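Long-range contact in leucyl-trna synthetase (Plasmodium falciparum, PDB 5FOC), which probably removes wrongly attached amino acids from tRNA(Leu), being the editing domain of a class I synthetase that joins leucine to its tRNA: residues E131-G135 with S296-L300. The protein carries 2 engineered substitutions. Residues are numbered along the deposited sequence; the frame is centred on the assembly and turned at random.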
ATOM      1  N   GLU A 131       7.773  -8.412  -8.939  1.00 22.59           N
ATOM      2  CA  GLU A 131       7.850  -8.510 -10.397  1.00 19.13           C
ATOM      3  C   GLU A 131       6.505  -8.187 -11.099  1.00 19.18           C
ATOM      4  O   GLU A 131       6.475  -8.086 -12.324  1.00 24.33           O
ATOM      5  CB  GLU A 131       8.403  -9.886 -10.848  1.00 19.70           C
ATOM      6  CG  GLU A 131       7.492 -11.089 -10.599  1.00 21.08           C
ATOM      7  CD  GLU A 131       7.375 -11.568  -9.132  1.00 22.09           C
ATOM      8  OE1 GLU A 131       8.100 -11.067  -8.227  1.00 23.61           O
ATOM      9  OE2 GLU A 131       6.529 -12.467  -8.891  1.00 28.05           O
ATOM     10  N   THR A 132       5.419  -8.202 -10.341  1.00 18.74           N
ATOM     11  CA  THR A 132       4.071  -7.912 -10.850  1.00 19.24           C
ATOM     12  C   THR A 132       3.711  -6.435 -10.692  1.00 21.04           C
ATOM     13  O   THR A 132       2.618  -6.083 -11.112  1.00 22.03           O
ATOM     14  CB  THR A 132       2.999  -8.788 -10.117  1.00 20.51           C
ATOM     15  OG1 THR A 132       2.831  -8.381  -8.745  1.00 22.54           O
ATOM     16  CG2 THR A 132       3.387 -10.337 -10.201  1.00 22.35           C
ATOM     17  N   ALA A 133       4.579  -5.606 -10.140  1.00 20.31           N
ATOM     18  CA  ALA A 133       4.212  -4.218  -9.813  1.00 18.50           C
ATOM     19  C   ALA A 133       3.788  -3.428 -11.060  1.00 17.98           C
ATOM     20  O   ALA A 133       2.957  -2.458 -10.952  1.00 19.61           O
ATOM     21  CB  ALA A 133       5.334  -3.504  -9.122  1.00 22.10           C
ATOM     22  N   TYR A 134       4.349  -3.756 -12.215  1.00 19.06           N
ATOM     23  CA  TYR A 134       3.912  -2.992 -13.473  1.00 18.16           C
ATOM     24  C   TYR A 134       2.420  -3.129 -13.688  1.00 19.49           C
ATOM     25  O   TYR A 134       1.795  -2.160 -14.255  1.00 22.76           O
ATOM     26  CB  TYR A 134       4.667  -3.513 -14.685  1.00 19.58           C
ATOM     27  CG  TYR A 134       4.324  -2.947 -16.036  1.00 19.30           C
ATOM     28  CD1 TYR A 134       4.759  -1.678 -16.363  1.00 21.62           C
ATOM     29  CD2 TYR A 134       3.704  -3.704 -16.984  1.00 20.80           C
ATOM     30  CE1 TYR A 134       4.520  -1.148 -17.637  1.00 20.50           C
ATOM     31  CE2 TYR A 134       3.434  -3.191 -18.264  1.00 22.42           C
ATOM     32  CZ  TYR A 134       3.882  -1.925 -18.558  1.00 21.73           C
ATOM     33  OH  TYR A 134       3.651  -1.390 -19.781  1.00 26.31           O
ATOM     34  N   GLY A 135       1.812  -4.256 -13.329  1.00 21.75           N
ATOM     35  CA  GLY A 135       0.384  -4.497 -13.514  1.00 20.02           C
ATOM     36  C   GLY A 135      -0.548  -3.946 -12.464  1.00 19.52           C
ATOM     37  O   GLY A 135      -1.714  -4.265 -12.488  1.00 21.58           O
ATOM     38  N   SER A 296      -1.177  -8.070 -17.311  1.00 24.06           N
ATOM     39  CA  SER A 296      -0.611  -9.338 -16.760  1.00 21.81           C
ATOM     40  C   SER A 296       0.889  -9.369 -17.015  1.00 22.45           C
ATOM     41  O   SER A 296       1.377  -9.098 -18.135  1.00 24.17           O
ATOM     42  CB  SER A 296      -1.291 -10.527 -17.405  1.00 20.73           C
ATOM     43  OG  SER A 296      -0.884 -11.735 -16.754  1.00 24.50           O
ATOM     44  N   CYS A 297       1.630  -9.662 -15.948  1.00 21.19           N
ATOM     45  CA  CYS A 297       3.095  -9.694 -15.962  1.00 19.19           C
ATOM     46  C   CYS A 297       3.684 -11.114 -16.084  1.00 18.65           C
ATOM     47  O   CYS A 297       4.850 -11.218 -16.396  1.00 22.27           O
ATOM     48  CB  CYS A 297       3.670  -9.032 -14.689  1.00 19.84           C
ATOM     49  SG  CYS A 297       3.194  -7.277 -14.602  1.00 22.92           S
ATOM     50  N   ILE A 298       2.825 -12.114 -15.946  1.00 21.27           N
ATOM     51  CA  ILE A 298       3.299 -13.516 -15.776  1.00 21.12           C
ATOM     52  C   ILE A 298       2.417 -14.452 -16.595  1.00 22.20           C
ATOM     53  O   ILE A 298       1.199 -14.475 -16.416  1.00 25.19           O
ATOM     54  CB  ILE A 298       3.294 -13.996 -14.301  1.00 20.81           C
ATOM     55  CG1 ILE A 298       4.227 -13.150 -13.432  1.00 22.33           C
ATOM     56  CG2 ILE A 298       3.813 -15.462 -14.206  1.00 21.77           C
ATOM     57  CD1 ILE A 298       4.082 -13.346 -11.944  1.00 25.70           C
ATOM     58  N   GLU A 299       3.055 -15.279 -17.423  1.00 21.82           N
ATOM     59  CA  GLU A 299       2.352 -16.327 -18.136  1.00 22.79           C
ATOM     60  C   GLU A 299       2.811 -17.703 -17.610  1.00 23.86           C
ATOM     61  O   GLU A 299       3.970 -17.893 -17.237  1.00 26.26           O
ATOM     62  CB  GLU A 299       2.542 -16.244 -19.635  1.00 29.83           C
ATOM     63  CG  GLU A 299       3.944 -16.422 -20.168  1.00 33.38           C
ATOM     64  CD  GLU A 299       3.961 -16.598 -21.673  1.00 41.28           C
ATOM     65  OE1 GLU A 299       2.896 -16.452 -22.313  1.00 52.21           O
ATOM     66  OE2 GLU A 299       5.045 -16.860 -22.221  1.00 50.59           O
ATOM     67  N   LEU A 300       1.880 -18.630 -17.547  1.00 25.18           N
ATOM     68  CA  LEU A 300       2.200 -19.989 -17.134  1.00 25.57           C
ATOM     69  C   LEU A 300       2.078 -20.823 -18.387  1.00 26.75           C
ATOM     70  O   LEU A 300       1.152 -20.606 -19.191  1.00 29.72           O
ATOM     71  CB  LEU A 300       1.264 -20.491 -16.044  1.00 28.80           C
ATOM     72  CG  LEU A 300       1.625 -20.002 -14.632  1.00 27.88           C
ATOM     73  CD1 LEU A 300       0.551 -20.395 -13.657  1.00 29.35           C
ATOM     74  CD2 LEU A 300       2.967 -20.563 -14.211  1.00 27.01           C
TER
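Cys297 and Ile298 press their side chains against residues 131-135, the later part of a 3-10 segment, and with Thr132 they account for most of the 228 Å² buried between the two segments. Cys297 has the largest share. Cys297 SG, lying beside its own backbone N (chi1 -62°), settles against the closing end of the turn, 3.6 Å from Gly135 N and 3.7 Å from Thr132 O. That amide and carbonyl are already joined by the turn's own hydrogen bond, Gly135 N to Thr132 O at 3.0 Å, which means the sulfur rests alongside a backbone pair that is satisfied without it. Cys297 SG also reaches Tyr134 CB at 4.0 Å and lies at the edge of the tyrosine ring, near its plane.

One residue on, Ile298 extends CG1 and CD1 (chi2 168°) until CD1 meets Thr132 CG2 at 3.5 Å, a methyl-to-methyl contact. Thr132 keeps its two branches apart: CG2 serves the isoleucine, whereas OG1 is hydrogen-bonded to Lys129 O, three residues earlier. The bent chain of Glu131 brings OE2 to 4.0 Å from Ile298 CD1, but its carboxylate is held chiefly by Arg356, through a salt bridge at OE1.

Asp261 accepts hydrogen bonds from Cys297 N and Ser296 OG and so helps to hold residues 296-300. The arrangement is thus a buried, mainly apolar junction in the editing domain, where the connection between strands 120-127 and 138-141 of the large mixed sheet packs against the small antiparallel ribbon of 298-299 and 341-342.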